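Local coordinates for protein alpha-glucosidase ([Eubacterium] rectale, PDB 6PNR) that is a family GH31 glycoside hydrolase, a sulfoquinovosidase that probably cleaves alpha-glycosides of the sulfonated sugar sulfoquinovose, the head group of plant sulfolipid, at residues I374-E377 with Y378-I382; L362-P365 with E366-E369; Q573-L576 with F577-Y580. One frame throughout, in Å; residues are numbered along the deposited sequence.

Contact 1. Residues I374-E377 with Y378-I382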
loop_
_atom_site.group_PDB
_atom_site.type_symbol
_atom_site.label_atom_id
_atom_site.label_comp_id
_atom_site.label_asym_id
_atom_site.label_seq_id
_atom_site.Cartn_x
_atom_site.Cartn_y
_atom_site.Cartn_z
ATOM N N ILE A 374 18.073 -34.871 17.119
ATOM C CA ILE A 374 17.717 -35.217 15.738
ATOM C C ILE A 374 18.848 -34.845 14.779
ATOM O O ILE A 374 19.184 -35.607 13.863
ATOM C CB ILE A 374 16.391 -34.531 15.346
ATOM C CG1 ILE A 374 15.211 -35.200 16.055
ATOM C CG2 ILE A 374 16.183 -34.530 13.824
ATOM C CD1 ILE A 374 13.893 -34.517 15.807
ATOM N N ILE A 375 19.449 -33.666 14.970
ATOM C CA ILE A 375 20.564 -33.247 14.123
ATOM C C ILE A 375 21.781 -34.139 14.365
ATOM O O ILE A 375 22.424 -34.610 13.415
ATOM C CB ILE A 375 20.896 -31.757 14.355
ATOM C CG1 ILE A 375 19.670 -30.873 14.047
ATOM C CG2 ILE A 375 22.139 -31.346 13.538
ATOM C CD1 ILE A 375 19.841 -29.408 14.447
ATOM N N LYS A 376 22.104 -34.401 15.641
ATOM C CA LYS A 376 23.258 -35.247 15.951
ATOM C C LYS A 376 23.093 -36.649 15.376
ATOM O O LYS A 376 24.020 -37.200 14.768
ATOM C CB LYS A 376 23.464 -35.333 17.464
ATOM C CG LYS A 376 23.833 -34.031 18.151
ATOM C CD LYS A 376 24.078 -34.304 19.649
ATOM C CE LYS A 376 24.269 -33.033 20.443
ATOM N NZ LYS A 376 24.583 -33.361 21.869
ATOM N N GLU A 377 21.908 -37.236 15.551
ATOM C CA GLU A 377 21.698 -38.638 15.206
ATOM C C GLU A 377 21.551 -38.840 13.700
ATOM O O GLU A 377 22.150 -39.755 13.132
ATOM C CB GLU A 377 20.461 -39.181 15.937
ATOM C CG GLU A 377 20.161 -40.661 15.651
ATOM C CD GLU A 377 18.908 -41.179 16.379
ATOM O OE1 GLU A 377 18.231 -40.386 17.060
ATOM O OE2 GLU A 377 18.602 -42.383 16.263
ATOM N N TYR A 378 20.755 -38.001 13.035
ATOM C CA TYR A 378 20.354 -38.288 11.661
ATOM C C TYR A 378 21.067 -37.451 10.609
ATOM O O TYR A 378 21.043 -37.819 9.429
ATOM C CB TYR A 378 18.840 -38.103 11.506
ATOM C CG TYR A 378 18.012 -39.023 12.372
ATOM C CD1 TYR A 378 18.014 -40.400 12.157
ATOM C CD2 TYR A 378 17.197 -38.517 13.377
ATOM C CE1 TYR A 378 17.238 -41.246 12.929
ATOM C CE2 TYR A 378 16.415 -39.358 14.158
ATOM C CZ TYR A 378 16.441 -40.723 13.927
ATOM O OH TYR A 378 15.668 -41.565 14.695
ATOM N N THR A 379 21.698 -36.345 10.996
ATOM C CA THR A 379 22.524 -35.590 10.063
ATOM C C THR A 379 23.999 -35.873 10.363
ATOM O O THR A 379 24.660 -36.603 9.611
ATOM C CB THR A 379 22.163 -34.094 10.132
ATOM O OG1 THR A 379 20.853 -33.894 9.578
ATOM C CG2 THR A 379 23.165 -33.233 9.357
ATOM N N LEU A 380 24.519 -35.347 11.476
ATOM C CA LEU A 380 25.912 -35.613 11.833
ATOM C C LEU A 380 26.174 -37.108 11.992
ATOM O O LEU A 380 27.248 -37.601 11.624
ATOM C CB LEU A 380 26.276 -34.879 13.124
ATOM C CG LEU A 380 26.236 -33.352 13.108
ATOM C CD1 LEU A 380 26.062 -32.789 14.526
ATOM C CD2 LEU A 380 27.509 -32.811 12.448
ATOM N N GLY A 381 25.203 -37.842 12.537
ATOM C CA GLY A 381 25.374 -39.262 12.800
ATOM C C GLY A 381 25.599 -40.133 11.576
ATOM O O GLY A 381 26.068 -41.266 11.720
ATOM N N ILE A 382 25.266 -39.656 10.375
ATOM C CA ILE A 382 25.555 -40.434 9.177
ATOM C C ILE A 382 26.710 -39.842 8.380
ATOM O O ILE A 382 26.966 -40.279 7.252
ATOM C CB ILE A 382 24.313 -40.625 8.282
ATOM C CG1 ILE A 382 23.795 -39.302 7.726
ATOM C CG2 ILE A 382 23.190 -41.326 9.026
ATOM C CD1 ILE A 382 22.616 -39.500 6.764
HETATM O O HOH W 1 18.751 -34.707 11.098
#
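Ile374 O and Ile375 O receive the backbone hydrogen bonds that tie 374-377 to 378-382, near the C-terminal end of helix 365-380. Tyr378 N donates to Ile374 O at 3.0 Å, an ordinary helical step of four residues. Ile375 O then serves two donors, Thr379 N at 3.1 Å and Leu380 N at 2.9 Å. Leu380 N arrives almost in line with the carbonyl, at a C=O...N angle of 165°, whereas Thr379 N stands above its plane. The bond to Leu380 spans five residues, the mark of a wider, pi-type turn. Just beyond, Gly381 CA lies 3.3 Å from Glu377 O in a C-H...O contact.

A water bridges the same turn: it donates to Ile374 O and accepts from Thr379 OG1 at 2.7 Å, so Ile374 O takes a second hydrogen bond besides that from Tyr378 N.

The tightest side-chain pairing is between neighbours in sequence. Glu377 holds CG anti to its backbone nitrogen (chi1 -179°) and continues fully extended, which carries it alongside Tyr378. Its CG sits 3.9 Å from the centroid of the Tyr378 ring, almost directly above it, as a CH-pi contact. Further out the carboxylate lies over the rim of the same face, CD 3.5 Å from Tyr378 CZ, the two planes only 16° apart.

Apolar contacts are looser. Ile374 CG2 approaches the ring at Tyr378 CD2, and Ile375 CG2 approaches Leu380 CD1.

In the barrel domain, Ile375, Thr379 and Leu380 pack on Trp387 of strand 386-389, while Ile375 also meets helix 408-429. Ile374 and Tyr378 touch Leu329 of helix 328-335, and Lys376 forms a salt bridge with Glu429.

Contact 2. Residues L362-P365 with E366-E369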
loop_
_atom_site.group_PDB
_atom_site.type_symbol
_atom_site.label_atom_id
_atom_site.label_comp_id
_atom_site.label_asym_id
_atom_site.label_seq_id
_atom_site.Cartn_x
_atom_site.Cartn_y
_atom_site.Cartn_z
ATOM N N LEU A 362 10.837 -24.559 20.247
ATOM C CA LEU A 362 12.222 -24.417 20.669
ATOM C C LEU A 362 12.360 -23.753 22.036
ATOM O O LEU A 362 13.463 -23.749 22.581
ATOM C CB LEU A 362 13.001 -23.625 19.622
ATOM C CG LEU A 362 13.103 -24.287 18.246
ATOM C CD1 LEU A 362 13.877 -23.393 17.294
ATOM C CD2 LEU A 362 13.758 -25.655 18.343
ATOM N N THR A 363 11.290 -23.184 22.589
ATOM C CA THR A 363 11.345 -22.610 23.930
ATOM C C THR A 363 11.119 -23.649 25.017
ATOM O O THR A 363 11.371 -23.364 26.195
ATOM C CB THR A 363 10.311 -21.492 24.094
ATOM O OG1 THR A 363 8.999 -22.058 24.211
ATOM C CG2 THR A 363 10.345 -20.557 22.902
ATOM N N ASN A 364 10.629 -24.825 24.650
ATOM C CA ASN A 364 10.519 -25.955 25.557
ATOM C C ASN A 364 11.878 -26.635 25.597
ATOM O O ASN A 364 12.294 -27.229 24.590
ATOM C CB ASN A 364 9.421 -26.916 25.077
ATOM C CG ASN A 364 9.277 -28.139 25.968
ATOM O OD1 ASN A 364 10.199 -28.513 26.689
ATOM N ND2 ASN A 364 8.111 -28.764 25.921
ATOM N N PRO A 365 12.594 -26.590 26.728
ATOM C CA PRO A 365 13.944 -27.177 26.751
ATOM C C PRO A 365 13.973 -28.637 26.334
ATOM O O PRO A 365 14.941 -29.061 25.687
ATOM C CB PRO A 365 14.387 -26.992 28.210
ATOM C CG PRO A 365 13.555 -25.848 28.715
ATOM C CD PRO A 365 12.230 -25.981 28.021
ATOM N N GLU A 366 12.939 -29.413 26.666
ATOM C CA GLU A 366 12.897 -30.816 26.264
ATOM C C GLU A 366 12.803 -30.953 24.747
ATOM O O GLU A 366 13.514 -31.764 24.139
ATOM C CB GLU A 366 11.722 -31.522 26.940
ATOM C CG GLU A 366 11.785 -31.512 28.458
ATOM C CD GLU A 366 10.858 -32.536 29.091
ATOM O OE1 GLU A 366 10.070 -33.165 28.355
ATOM O OE2 GLU A 366 10.928 -32.713 30.325
ATOM N N ALA A 367 11.923 -30.169 24.123
ATOM C CA ALA A 367 11.820 -30.169 22.666
ATOM C C ALA A 367 13.103 -29.659 22.014
ATOM O O ALA A 367 13.527 -30.187 20.983
ATOM C CB ALA A 367 10.615 -29.331 22.237
ATOM N N PHE A 368 13.739 -28.644 22.611
ATOM C CA PHE A 368 15.004 -28.116 22.097
ATOM C C PHE A 368 16.081 -29.199 22.067
ATOM O O PHE A 368 16.706 -29.441 21.027
ATOM C CB PHE A 368 15.430 -26.913 22.955
ATOM C CG PHE A 368 16.667 -26.175 22.468
ATOM C CD1 PHE A 368 17.924 -26.508 22.948
ATOM C CD2 PHE A 368 16.561 -25.104 21.592
ATOM C CE1 PHE A 368 19.061 -25.807 22.533
ATOM C CE2 PHE A 368 17.694 -24.413 21.160
ATOM C CZ PHE A 368 18.934 -24.749 21.636
ATOM N N GLU A 369 16.293 -29.884 23.196
ATOM C CA GLU A 369 17.268 -30.971 23.239
ATOM C C GLU A 369 16.894 -32.097 22.282
ATOM O O GLU A 369 17.764 -32.682 21.625
ATOM C CB GLU A 369 17.390 -31.505 24.670
ATOM C CG GLU A 369 18.042 -30.526 25.614
ATOM C CD GLU A 369 19.479 -30.253 25.224
ATOM O OE1 GLU A 369 20.185 -31.228 24.887
ATOM O OE2 GLU A 369 19.893 -29.074 25.234
HETATM O O HOH W 2 7.966 -31.185 27.560
#
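Phe368 N donates to Asn364 O at 2.8 Å and Glu369 N to Pro365 O at 3.0 Å, two nearly straight bonds that make up the first turn of helix 365-380. Asn364 is the N-cap of this helix, which belongs to the TIM-barrel domain, and Pro365 follows as the first helical residue, where its lack of an N-H costs no bond.

The Asn364 side chain turns back over the helix start. A chi1 of 179° swings CG opposite the backbone nitrogen, and OD1 comes within 2.9 Å of Glu366 N and accepts a hydrogen bond from it; the donor is tilted 31° from the amide plane and the bond is bent, with an N-H...O angle of 132°. The other end of the amide is occupied too: ND2 donates to a water that in turn donates to Glu366 OE1, so both ends of the amide work toward one residue and its rotation is fixed. An alanine here would remove OD1 and ND2, and would probably leave Glu366 N without its cap and the bridging water with one partner fewer.

Asn364 CB rests against CB of the buried Ala367 at 3.9 Å, and Ala367 in turn touches Tyr338. Phe368 meets the incoming loop: its ring atom CD2 lies 3.5 Å from Leu362 O and 4.3 Å from the methyl Leu362 CD2.

Contact 3. Residues Q573-L576 with F577-Y580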
loop_
_atom_site.group_PDB
_atom_site.type_symbol
_atom_site.label_atom_id
_atom_site.label_comp_id
_atom_site.label_asym_id
_atom_site.label_seq_id
_atom_site.Cartn_x
_atom_site.Cartn_y
_atom_site.Cartn_z
ATOM N N GLN A 573 33.321 -9.186 3.547
ATOM C CA GLN A 573 32.862 -8.212 2.560
ATOM C C GLN A 573 32.564 -6.923 3.311
ATOM O O GLN A 573 31.631 -6.878 4.118
ATOM C CB GLN A 573 31.623 -8.718 1.810
ATOM C CG GLN A 573 31.891 -10.006 1.027
ATOM C CD GLN A 573 30.657 -10.524 0.291
ATOM O OE1 GLN A 573 30.118 -11.575 0.629
ATOM N NE2 GLN A 573 30.221 -9.793 -0.725
ATOM N N ARG A 574 33.353 -5.876 3.037
ATOM C CA ARG A 574 33.399 -4.631 3.790
ATOM C C ARG A 574 32.947 -3.456 2.939
ATOM O O ARG A 574 33.219 -3.412 1.734
ATOM C CB ARG A 574 34.827 -4.348 4.285
ATOM C CG ARG A 574 35.459 -5.554 4.928
ATOM C CD ARG A 574 36.916 -5.362 5.288
ATOM N NE ARG A 574 37.465 -6.623 5.797
ATOM C CZ ARG A 574 38.703 -6.784 6.251
ATOM N NH1 ARG A 574 39.545 -5.754 6.272
ATOM N NH2 ARG A 574 39.100 -7.980 6.676
ATOM N N PRO A 575 32.284 -2.476 3.542
ATOM C CA PRO A 575 31.934 -1.270 2.793
ATOM C C PRO A 575 33.178 -0.434 2.543
ATOM O O PRO A 575 34.161 -0.497 3.288
ATOM C CB PRO A 575 30.943 -0.556 3.717
ATOM C CG PRO A 575 31.317 -1.000 5.075
ATOM C CD PRO A 575 31.825 -2.415 4.940
ATOM N N LEU A 576 33.145 0.336 1.460
ATOM C CA LEU A 576 34.344 1.078 1.090
ATOM C C LEU A 576 34.800 2.005 2.213
ATOM O O LEU A 576 36.007 2.171 2.426
ATOM C CB LEU A 576 34.095 1.854 -0.200
ATOM C CG LEU A 576 34.526 1.201 -1.513
ATOM C CD1 LEU A 576 33.880 -0.180 -1.728
ATOM C CD2 LEU A 576 34.188 2.125 -2.679
ATOM N N PHE A 577 33.858 2.578 2.968
ATOM C CA PHE A 577 34.232 3.521 4.013
ATOM C C PHE A 577 34.867 2.852 5.217
ATOM O O PHE A 577 35.332 3.561 6.113
ATOM C CB PHE A 577 33.021 4.365 4.447
ATOM C CG PHE A 577 31.878 3.575 5.037
ATOM C CD1 PHE A 577 31.913 3.144 6.350
ATOM C CD2 PHE A 577 30.740 3.296 4.278
ATOM C CE1 PHE A 577 30.861 2.433 6.899
ATOM C CE2 PHE A 577 29.674 2.582 4.828
ATOM C CZ PHE A 577 29.732 2.159 6.142
ATOM N N MET A 578 34.916 1.518 5.264
ATOM C CA MET A 578 35.576 0.860 6.383
ATOM C C MET A 578 37.083 1.052 6.333
ATOM O O MET A 578 37.742 1.002 7.376
ATOM C CB MET A 578 35.245 -0.630 6.408
ATOM C CG MET A 578 35.811 -1.353 7.613
ATOM S SD MET A 578 35.070 -2.968 7.856
ATOM C CE MET A 578 33.551 -2.517 8.701
ATOM N N HIS A 579 37.649 1.265 5.143
ATOM C CA HIS A 579 39.081 1.489 5.009
ATOM C C HIS A 579 39.415 2.829 4.379
ATOM O O HIS A 579 40.599 3.161 4.262
ATOM C CB HIS A 579 39.734 0.375 4.188
ATOM C CG HIS A 579 39.731 -0.951 4.872
ATOM N ND1 HIS A 579 40.458 -1.197 6.018
ATOM C CD2 HIS A 579 39.091 -2.108 4.574
ATOM C CE1 HIS A 579 40.264 -2.449 6.396
ATOM N NE2 HIS A 579 39.433 -3.020 5.543
ATOM N N TYR A 580 38.412 3.600 3.953
ATOM C CA TYR A 580 38.615 4.944 3.417
ATOM C C TYR A 580 37.590 5.863 4.070
ATOM O O TYR A 580 36.631 6.303 3.433
ATOM C CB TYR A 580 38.508 4.940 1.894
ATOM C CG TYR A 580 39.460 3.945 1.283
ATOM C CD1 TYR A 580 40.805 4.266 1.101
ATOM C CD2 TYR A 580 39.035 2.670 0.922
ATOM C CE1 TYR A 580 41.686 3.362 0.552
ATOM C CE2 TYR A 580 39.917 1.749 0.372
ATOM C CZ TYR A 580 41.244 2.103 0.192
ATOM O OH TYR A 580 42.137 1.200 -0.343
#
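Arg574 NH1 donates to His579 NE2 at 2.8 Å, with an N-H...N angle of 156°. The ring nitrogen lies in the guanidinium plane and NH1 close to the imidazole plane, although the two groups are turned 35° from each other. Elsewhere the guanidinium is held as well, NE by Pro571 O and NH2 by a salt bridge to Glu564, so its orientation is fixed from several directions.

The backbone bonds come next. Met578 N donates to Pro575 O at 2.9 Å, closing a type I beta turn with Leu576 and Phe577 at its corners. Leu576 O then accepts two weak bonds, from His579 N and Tyr580 N. This winding leads the chain out of strand 573-574, the edge of an antiparallel sheet in the C-terminal domain, whose Arg574 pairs with Leu594 of strand 593-595.

Around the turn, Pro575 CB stands over one face of the Phe577 ring, 3.9 Å from its centroid, in a CH-pi contact; Tyr587 stacks on the same phenyl ring. Phe577 keeps CG between its backbone nitrogen and carbonyl carbon (chi1 62°), which folds the ring back toward the proline. Met578 crosses Arg574 at about a right angle, SD 3.8 Å from Arg574 CB.

In the fold
Contacts 1 and 2 belong to one helix, 365-380: contact 2 starts it and contact 1 lies near its other end, their centres about 17 Å apart. Both are partly buried, with some residues facing solvent, and each includes a water bridging a backbone or amide group to a side chain. Their chemistry follows helix polarity, since a side-chain acceptor caps an N-H at the start, whereas one carbonyl serves two N-H groups in a widened turn near the other end. Contact 3 lies across the chain's centre, in the C-terminal domain, its centre about 40 Å from the centres of contacts 1 and 2. It is a buried contact, where an arginine-histidine bond and hydrophobic side chains surround a turn after a sheet-edge strand.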